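Local coordinates for metallophosphoesterase (Clostridium thermocellum, PDB 4J6O), which probably removes phosphate groups from RNA ends in a manganese-dependent reaction, as the 2',3'-phosphatase component of the bacterial Pnkp-Hen1 RNA repair system, at residues A[21-26]-A[226-231]; A[28-33]-A[244-249]; A[66-71]-A[113-118]. All blocks are in the same frame, centred on the assembly; numbering follows the deposited sequence. Where two conformers were deposited one is given.

Interaction 1: residues A[21-26]-A[226-231]; sequences HGCYDE and GCVFGG. With MN (manganese (II) ion), chain J.
His21 and Val228 meet at the metal end of this contact, their side chains crossing at about a right angle. From its root outward, the His21 side chain first rests on the valine: CB lies 3.8 Å from Val228 CG1, and CG and CD2 both lie 4.1 Å from the same methyl. With CG anti to the carbonyl carbon (chi1 -74°), the imidazole is carried past the valine to the manganese. Its NE2 binds the metal at 2.3 Å, and water 1, also a ligand of the ion, lies in the ring plane at its edge. Asp19 and Asp65 are further protein ligands. On the other flank of the ring, ND1 is hydrogen-bonded to the carbonyl O of Val67.

Farther from the metal the contact turns to sulfur. Cys23, the N-cap of helix 24-33, lays SG 3.7 Å from Val228 CB, while its CB is 3.9 Å from Cys227 SG. That second thiol reaches along to Glu26 CG at 3.7 Å, touching the aliphatic part of a side chain whose OE2 is hydrogen-bonded to Tyr252.

One imidazole nitrogen thus faces a carbonyl, which can only accept, and the other the metal. ND1 is therefore expected to carry the proton, consistent with the NE2 lone pair going to manganese. Val228 packs beside the ligand, and the two thiols pack behind it against the start of helix 24-33.

Interaction 2: residues A[28-33]-A[244-249]; sequences KMLLEK and VDVKAL
Met29 opens the contact from the helix, its side chain crossing Val246 at about a right angle. A bend at the last torsion (chi3 79°) lays the methionine end against the valine: CE is 3.8 Å from Val246 CG1. SD meets Leu249 CD2 at 4.0 Å, just beyond the end of the strand. Val246 was deposited in two conformers, so the distances to its methyls apply to the one described.

Leu30 follows, the helix residue whose CA comes closest to Val246. The second valine methyl, CG2, presses against the helix backbone itself, 3.6 Å from Leu30 CA. The leucine side chain runs on toward Val244, with its CD1 3.9 Å from Val244 CG1, and it also touches Leu233 and Ala235 of the neighbouring strand 232-238.

Lys33 closes the helical side. Its extended chain slides past Val244 in the opposite direction, with CE 3.8 Å from Val244 CG1, and carries the ammonium to the strand backbone. There NZ donates to Asp245 O at 2.8 Å with a C=O...N angle of 165°, close to head-on. A water adds a second link: it accepts from Asp245 N at 3.0 Å and, weakly, from Lys33 NZ.

The short segments of helix and strand approach to 7.9 Å between axes, and their directions differ by 146°, so they run roughly antiparallel. Helix 24-33 thereby lies against edge strand 242-247 of the five-stranded mixed sheet, an apolar layer finished at one end by a lysine. A helix covering the outer side of a mixed sheet fits the alpha/beta sandwich of calcineurin-like phosphoesterases, where helices flank a core of two sheets.

Interaction 3: residues A[66-71]-A[113-118]; sequences LVDRGP and HGLDRT
The side chains of Asp68 and Thr118 meet at a slant. Thr118 OG1 donates to Asp68 OD1 at 2.5 Å, and OD1 accepts on its anti lone pair, turned from OD2. With OG1 anti to the carbonyl carbon (chi1 -64°), the hydroxyl faces Asp68 while Thr118 CG2 comes within 4.1 Å of Val67 CB. Asp68 OD2 is hydrogen-bonded to His96.

Arg69 and His113 instead lie side by side and point the same way, with guanidinium and imidazole planes 59° apart. The carbonyl O of His113 sits over one guanidinium face of Arg69, 3.6 Å above its plane and offset toward the rim. The backbones are also tied: Arg69 N donates to Gly114 O at 3.2 Å, with an N-H...O angle of 158°. Arg117 is linked to Arg69 through a water, which donates to Arg69 O at 2.6 Å and accepts from Arg117 NH1 at 2.8 Å.

Both carboxylate oxygens of Asp68 are thus engaged, which fixes its rotation and would orient His96, consistent with the Asp-His pair of calcineurin-like enzymes. Arg69 NH2 also hydrogen-bonds a bound citrate, probably from the crystallisation liquor, so this guanidinium may face a pocket suited to anions such as phosphate.

Interaction 1 is central, its centre about 10 Å from that of interaction 2 and about 11 Å from that of interaction 3, whereas the last two are about 19 Å apart and do not touch. Interactions 1 and 2 share helix 24-33, which begins just after the metal ligand His21, and Gly231 O probably accepts from Lys247 NZ. Along the chain their segments alternate, and interaction 3 is nested within the loops closed by both. Gly22 N and Leu66 O, 3.0 Å apart, probably hydrogen-bond interactions 1 and 3 together. The contacts bring distant segments together around the manganese site, with only His21 among their residues binding the metal.

Interaction 1: residues A[21-26]-A[226-231]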
loop_
_atom_site.group_PDB
_atom_site.type_symbol
_atom_site.label_atom_id
_atom_site.label_comp_id
_atom_site.label_asym_id
_atom_site.label_seq_id
_atom_site.Cartn_x
_atom_site.Cartn_y
_atom_site.Cartn_z
ATOM N N HIS A 21 -2.210 -4.159 6.026
ATOM C CA HIS A 21 -1.589 -4.900 7.130
ATOM C C HIS A 21 -2.528 -6.032 7.624
ATOM O O HIS A 21 -2.833 -6.150 8.822
ATOM C CB HIS A 21 -1.240 -3.949 8.278
ATOM C CG HIS A 21 -0.051 -3.098 7.991
ATOM N ND1 HIS A 21 1.169 -3.643 7.643
ATOM C CD2 HIS A 21 0.127 -1.759 8.027
ATOM C CE1 HIS A 21 2.031 -2.672 7.415
ATOM N NE2 HIS A 21 1.432 -1.519 7.660
ATOM N N GLY A 22 -2.971 -6.857 6.690
ATOM C CA GLY A 22 -3.663 -8.090 7.043
ATOM C C GLY A 22 -5.114 -7.926 7.446
ATOM O O GLY A 22 -5.722 -8.876 7.888
ATOM N N CYS A 23 -5.644 -6.710 7.325
ATOM C CA CYS A 23 -7.014 -6.472 7.774
ATOM C C CYS A 23 -8.040 -6.817 6.655
ATOM O O CYS A 23 -8.676 -5.924 6.101
ATOM C CB CYS A 23 -7.174 -5.049 8.198
ATOM S SG CYS A 23 -6.222 -4.731 9.763
ATOM N N TYR A 24 -8.135 -8.083 6.338
ATOM C CA TYR A 24 -9.052 -8.518 5.296
ATOM C C TYR A 24 -10.509 -8.093 5.535
ATOM O O TYR A 24 -11.189 -7.689 4.576
ATOM C CB TYR A 24 -8.986 -10.041 5.132
ATOM C CG TYR A 24 -9.980 -10.547 4.117
ATOM C CD1 TYR A 24 -9.667 -10.519 2.776
ATOM C CD2 TYR A 24 -11.219 -10.969 4.504
ATOM C CE1 TYR A 24 -10.573 -10.966 1.838
ATOM C CE2 TYR A 24 -12.144 -11.411 3.558
ATOM C CZ TYR A 24 -11.797 -11.389 2.230
ATOM O OH TYR A 24 -12.704 -11.835 1.272
ATOM N N ASP A 25 -11.020 -8.204 6.775
ATOM C CA ASP A 25 -12.457 -7.980 6.982
ATOM C C ASP A 25 -12.778 -6.544 6.590
ATOM O O ASP A 25 -13.818 -6.267 5.918
ATOM C CB ASP A 25 -12.860 -8.243 8.436
ATOM C CG ASP A 25 -12.774 -9.703 8.822
ATOM O OD1 ASP A 25 -12.788 -10.565 7.923
ATOM O OD2 ASP A 25 -12.718 -9.974 10.068
ATOM N N GLU A 26 -11.875 -5.644 6.974
ATOM C CA GLU A 26 -12.100 -4.221 6.757
ATOM C C GLU A 26 -11.909 -3.911 5.282
ATOM O O GLU A 26 -12.589 -3.065 4.741
ATOM C CB GLU A 26 -11.123 -3.351 7.546
ATOM C CG GLU A 26 -11.407 -3.296 9.077
ATOM C CD GLU A 26 -10.945 -4.515 9.826
ATOM O OE1 GLU A 26 -10.296 -5.427 9.272
ATOM O OE2 GLU A 26 -11.246 -4.576 11.041
ATOM N N GLY A 226 -4.240 4.047 9.749
ATOM C CA GLY A 226 -3.871 3.074 10.766
ATOM C C GLY A 226 -4.926 2.045 11.118
ATOM O O GLY A 226 -5.171 1.736 12.287
ATOM N N CYS A 227 -5.489 1.430 10.070
ATOM C CA CYS A 227 -6.526 0.415 10.280
ATOM C C CYS A 227 -6.095 -0.655 11.275
ATOM O O CYS A 227 -6.818 -0.975 12.228
ATOM C CB CYS A 227 -6.837 -0.212 8.924
ATOM S SG CYS A 227 -8.217 -1.370 9.050
ATOM N N VAL A 228 -4.916 -1.218 11.070
ATOM C CA VAL A 228 -4.552 -2.316 11.932
ATOM C C VAL A 228 -4.299 -1.971 13.400
ATOM O O VAL A 228 -4.398 -2.848 14.266
ATOM C CB VAL A 228 -3.316 -3.054 11.318
ATOM C CG1 VAL A 228 -2.015 -2.217 11.522
ATOM C CG2 VAL A 228 -3.151 -4.467 11.910
ATOM N N PHE A 229 -4.084 -0.676 13.654
ATOM C CA PHE A 229 -3.864 -0.146 14.994
ATOM C C PHE A 229 -5.158 0.232 15.700
ATOM O O PHE A 229 -5.134 0.897 16.733
ATOM C CB PHE A 229 -2.932 1.069 14.911
ATOM C CG PHE A 229 -1.650 0.778 14.227
ATOM C CD1 PHE A 229 -0.779 -0.161 14.776
ATOM C CD2 PHE A 229 -1.305 1.378 13.011
ATOM C CE1 PHE A 229 0.451 -0.421 14.131
ATOM C CE2 PHE A 229 -0.069 1.094 12.338
ATOM C CZ PHE A 229 0.806 0.176 12.935
ATOM N N GLY A 230 -6.318 -0.157 15.125
ATOM C CA GLY A 230 -7.614 0.215 15.695
ATOM C C GLY A 230 -8.140 1.551 15.129
ATOM O O GLY A 230 -9.067 2.171 15.682
ATOM N N GLY A 231 -7.550 2.014 14.019
ATOM C CA GLY A 231 -8.013 3.233 13.370
ATOM C C GLY A 231 -9.045 2.920 12.321
ATOM O O GLY A 231 -10.119 2.376 12.634
HETATM MN MN MN J . 2.435 0.452 7.061
HETATM O O HOH W 1 1.156 1.580 8.617
#

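Interaction 2: residues A[28-33]-A[244-249]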
loop_
_atom_site.group_PDB
_atom_site.type_symbol
_atom_site.label_atom_id
_atom_site.label_comp_id
_atom_site.label_asym_id
_atom_site.label_seq_id
_atom_site.Cartn_x
_atom_site.Cartn_y
_atom_site.Cartn_z
ATOM N N LYS A 28 -12.570 -5.988 2.813
ATOM C CA LYS A 28 -13.765 -6.457 2.134
ATOM C C LYS A 28 -14.890 -5.459 2.336
ATOM O O LYS A 28 -15.582 -5.112 1.364
ATOM C CB LYS A 28 -14.134 -7.826 2.652
ATOM C CG LYS A 28 -15.453 -8.389 2.097
ATOM C CD LYS A 28 -15.763 -9.736 2.696
ATOM C CE LYS A 28 -16.924 -10.411 1.938
ATOM N NZ LYS A 28 -18.182 -9.759 2.329
ATOM N N MET A 29 -15.072 -4.984 3.582
ATOM C CA MET A 29 -16.090 -3.968 3.875
ATOM C C MET A 29 -15.895 -2.705 3.034
ATOM O O MET A 29 -16.863 -2.174 2.464
ATOM C CB MET A 29 -16.111 -3.628 5.389
ATOM C CG MET A 29 -16.662 -4.717 6.263
ATOM S SD MET A 29 -16.276 -4.374 8.011
ATOM C CE MET A 29 -17.556 -3.143 8.353
ATOM N N LEU A 30 -14.631 -2.252 2.921
ATOM C CA LEU A 30 -14.367 -1.007 2.235
ATOM C C LEU A 30 -14.639 -1.168 0.729
ATOM O O LEU A 30 -15.230 -0.305 0.074
ATOM C CB LEU A 30 -12.906 -0.556 2.499
ATOM C CG LEU A 30 -12.494 0.697 1.761
ATOM C CD1 LEU A 30 -13.375 1.901 2.111
ATOM C CD2 LEU A 30 -11.042 0.968 2.229
ATOM N N LEU A 31 -14.154 -2.257 0.155
ATOM C CA LEU A 31 -14.418 -2.503 -1.276
ATOM C C LEU A 31 -15.921 -2.566 -1.544
ATOM O O LEU A 31 -16.419 -1.981 -2.523
ATOM C CB LEU A 31 -13.711 -3.783 -1.716
ATOM C CG LEU A 31 -12.160 -3.746 -1.841
ATOM C CD1 LEU A 31 -11.547 -5.123 -2.018
ATOM C CD2 LEU A 31 -11.709 -2.799 -2.951
ATOM N N GLU A 32 -16.649 -3.253 -0.673
ATOM C CA GLU A 32 -18.100 -3.391 -0.905
ATOM C C GLU A 32 -18.772 -2.039 -0.796
ATOM O O GLU A 32 -19.672 -1.698 -1.582
ATOM C CB GLU A 32 -18.697 -4.440 0.029
ATOM C CG GLU A 32 -18.223 -5.822 -0.372
ATOM C CD GLU A 32 -18.627 -6.945 0.549
ATOM O OE1 GLU A 32 -18.834 -6.727 1.755
ATOM O OE2 GLU A 32 -18.714 -8.065 0.050
ATOM N N LYS A 33 -18.312 -1.235 0.159
ATOM C CA LYS A 33 -18.879 0.096 0.338
ATOM C C LYS A 33 -18.605 0.957 -0.882
ATOM O O LYS A 33 -19.396 1.830 -1.226
ATOM C CB LYS A 33 -18.247 0.728 1.577
ATOM C CG LYS A 33 -18.804 2.058 1.984
ATOM C CD LYS A 33 -18.187 2.411 3.359
ATOM C CE LYS A 33 -18.625 3.749 3.895
ATOM N NZ LYS A 33 -18.307 3.849 5.331
ATOM N N VAL A 244 -13.564 7.852 1.645
ATOM C CA VAL A 244 -14.482 6.794 2.108
ATOM C C VAL A 244 -13.701 5.915 3.068
ATOM O O VAL A 244 -12.551 5.587 2.787
ATOM C CB VAL A 244 -15.005 5.929 0.960
ATOM C CG1 VAL A 244 -15.890 4.775 1.469
ATOM C CG2 VAL A 244 -15.806 6.826 -0.031
ATOM N N ASP A 245 -14.275 5.579 4.205
ATOM C CA ASP A 245 -13.509 4.770 5.174
ATOM C C ASP A 245 -14.360 3.764 5.923
ATOM O O ASP A 245 -15.586 3.855 5.951
ATOM C CB ASP A 245 -12.658 5.653 6.103
ATOM C CG ASP A 245 -13.471 6.656 6.912
ATOM O OD1 ASP A 245 -14.531 6.263 7.444
ATOM O OD2 ASP A 245 -13.011 7.820 7.060
ATOM N N VAL A 246 -13.686 2.745 6.455
ATOM C CA VAL A 246 -14.328 1.752 7.308
ATOM C C VAL A 246 -13.548 1.692 8.613
ATOM O O VAL A 246 -12.332 1.536 8.619
ATOM C CB VAL A 246 -14.266 0.364 6.700
ATOM C CG1 VAL A 246 -14.690 -0.678 7.702
ATOM C CG2 VAL A 246 -15.171 0.292 5.444
ATOM N N LYS A 247 -14.245 1.781 9.723
ATOM C CA LYS A 247 -13.580 1.703 11.021
ATOM C C LYS A 247 -13.089 0.286 11.280
ATOM O O LYS A 247 -13.735 -0.692 10.937
ATOM C CB LYS A 247 -14.581 2.088 12.134
ATOM C CG LYS A 247 -13.919 2.477 13.441
ATOM C CD LYS A 247 -13.201 3.813 13.292
ATOM C CE LYS A 247 -12.518 4.202 14.582
ATOM N NZ LYS A 247 -11.560 3.143 14.932
ATOM N N ALA A 248 -11.912 0.157 11.899
ATOM C CA ALA A 248 -11.463 -1.168 12.284
ATOM C C ALA A 248 -12.445 -1.825 13.228
ATOM O O ALA A 248 -12.942 -1.159 14.140
ATOM C CB ALA A 248 -10.082 -1.060 13.005
ATOM N N LEU A 249 -12.590 -3.139 13.106
ATOM C CA LEU A 249 -13.527 -3.908 13.921
ATOM C C LEU A 249 -13.010 -4.125 15.333
ATOM O O LEU A 249 -13.778 -4.263 16.285
ATOM C CB LEU A 249 -13.777 -5.259 13.251
ATOM C CG LEU A 249 -14.468 -5.220 11.894
ATOM C CD1 LEU A 249 -14.476 -6.613 11.268
ATOM C CD2 LEU A 249 -15.884 -4.679 12.000
HETATM O O HOH W 2 -17.043 6.706 4.574
#

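Interaction 3: residues A[66-71]-A[113-118]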
loop_
_atom_site.group_PDB
_atom_site.type_symbol
_atom_site.label_atom_id
_atom_site.label_comp_id
_atom_site.label_asym_id
_atom_site.label_seq_id
_atom_site.Cartn_x
_atom_site.Cartn_y
_atom_site.Cartn_z
ATOM N N LEU A 66 0.601 -4.566 2.513
ATOM C CA LEU A 66 -0.472 -5.604 2.574
ATOM C C LEU A 66 -0.257 -6.574 3.717
ATOM O O LEU A 66 -1.231 -7.107 4.274
ATOM C CB LEU A 66 -0.473 -6.404 1.244
ATOM C CG LEU A 66 -0.533 -5.590 -0.026
ATOM C CD1 LEU A 66 -0.523 -6.621 -1.192
ATOM C CD2 LEU A 66 -1.780 -4.707 -0.081
ATOM N N VAL A 67 1.022 -6.782 4.084
ATOM C CA VAL A 67 1.365 -7.830 5.025
ATOM C C VAL A 67 1.781 -7.277 6.374
ATOM O O VAL A 67 1.880 -6.074 6.541
ATOM C CB VAL A 67 2.508 -8.706 4.427
ATOM C CG1 VAL A 67 2.102 -9.257 3.030
ATOM C CG2 VAL A 67 3.784 -7.886 4.266
ATOM N N ASP A 68 1.922 -8.183 7.354
ATOM C CA ASP A 68 2.338 -7.892 8.738
ATOM C C ASP A 68 1.214 -7.413 9.630
ATOM O O ASP A 68 0.269 -6.771 9.153
ATOM C CB ASP A 68 3.506 -6.900 8.770
ATOM C CG ASP A 68 4.817 -7.517 8.221
ATOM O OD1 ASP A 68 4.809 -8.681 7.782
ATOM O OD2 ASP A 68 5.820 -6.789 8.202
ATOM N N ARG A 69 1.282 -7.812 10.905
ATOM C CA ARG A 69 0.486 -7.286 12.022
ATOM C C ARG A 69 -0.897 -7.871 12.142
ATOM O O ARG A 69 -1.282 -8.378 13.195
ATOM C CB ARG A 69 0.349 -5.772 12.032
ATOM C CG ARG A 69 1.687 -5.039 12.237
ATOM C CD ARG A 69 1.467 -3.550 12.349
ATOM N NE ARG A 69 2.721 -2.825 12.647
ATOM C CZ ARG A 69 3.337 -2.023 11.788
ATOM N NH1 ARG A 69 2.873 -1.858 10.544
ATOM N NH2 ARG A 69 4.463 -1.390 12.148
ATOM N N GLY A 70 -1.656 -7.782 11.058
ATOM C CA GLY A 70 -3.069 -8.151 11.146
ATOM C C GLY A 70 -3.411 -9.628 11.061
ATOM O O GLY A 70 -2.544 -10.477 10.842
ATOM N N PRO A 71 -4.698 -9.957 11.184
ATOM C CA PRO A 71 -5.153 -11.325 11.425
ATOM C C PRO A 71 -5.372 -12.175 10.189
ATOM O O PRO A 71 -5.478 -13.394 10.348
ATOM C CB PRO A 71 -6.505 -11.107 12.108
ATOM C CG PRO A 71 -6.981 -9.862 11.468
ATOM C CD PRO A 71 -5.791 -8.973 11.384
ATOM N N HIS A 113 7.906 -5.784 13.942
ATOM C CA HIS A 113 6.810 -4.958 13.444
ATOM C C HIS A 113 5.777 -5.787 12.744
ATOM O O HIS A 113 5.215 -5.322 11.732
ATOM C CB HIS A 113 7.337 -3.905 12.494
ATOM C CG HIS A 113 8.301 -2.962 13.140
ATOM N ND1 HIS A 113 9.607 -2.839 12.730
ATOM C CD2 HIS A 113 8.153 -2.114 14.185
ATOM C CE1 HIS A 113 10.217 -1.938 13.477
ATOM N NE2 HIS A 113 9.361 -1.486 14.371
ATOM N N GLY A 114 5.477 -6.970 13.282
ATOM C CA GLY A 114 4.382 -7.747 12.698
ATOM C C GLY A 114 4.761 -8.825 11.707
ATOM O O GLY A 114 3.889 -9.566 11.242
ATOM N N LEU A 115 6.043 -8.902 11.348
ATOM C CA LEU A 115 6.460 -9.901 10.368
ATOM C C LEU A 115 6.233 -11.317 10.887
ATOM O O LEU A 115 5.948 -12.244 10.119
ATOM C CB LEU A 115 7.933 -9.693 9.934
ATOM C CG LEU A 115 8.534 -10.746 8.985
ATOM C CD1 LEU A 115 7.785 -10.873 7.663
ATOM C CD2 LEU A 115 9.957 -10.320 8.704
ATOM N N ASP A 116 6.332 -11.485 12.194
ATOM C CA ASP A 116 6.075 -12.788 12.791
ATOM C C ASP A 116 4.668 -13.252 12.405
ATOM O O ASP A 116 4.469 -14.427 12.109
ATOM C CB ASP A 116 6.221 -12.761 14.314
ATOM C CG ASP A 116 5.136 -11.909 14.990
ATOM O OD1 ASP A 116 4.960 -10.748 14.583
ATOM O OD2 ASP A 116 4.472 -12.412 15.927
ATOM N N ARG A 117 3.701 -12.334 12.402
ATOM C CA ARG A 117 2.352 -12.768 12.084
ATOM C C ARG A 117 2.271 -13.221 10.634
ATOM O O ARG A 117 1.608 -14.188 10.339
ATOM C CB ARG A 117 1.290 -11.659 12.280
ATOM C CG ARG A 117 1.334 -10.947 13.611
ATOM C CD ARG A 117 1.142 -11.923 14.735
ATOM N NE ARG A 117 1.512 -11.367 16.036
ATOM C CZ ARG A 117 0.732 -10.586 16.778
ATOM N NH1 ARG A 117 -0.480 -10.228 16.353
ATOM N NH2 ARG A 117 1.168 -10.155 17.954
ATOM N N THR A 118 2.958 -12.525 9.726
ATOM C CA THR A 118 2.887 -12.879 8.302
ATOM C C THR A 118 3.456 -14.293 8.146
ATOM O O THR A 118 2.907 -15.142 7.432
ATOM C CB THR A 118 3.726 -11.921 7.426
ATOM O OG1 THR A 118 3.178 -10.598 7.516
ATOM C CG2 THR A 118 3.740 -12.370 5.923
HETATM O O HOH W 3 -2.517 -10.375 14.372
#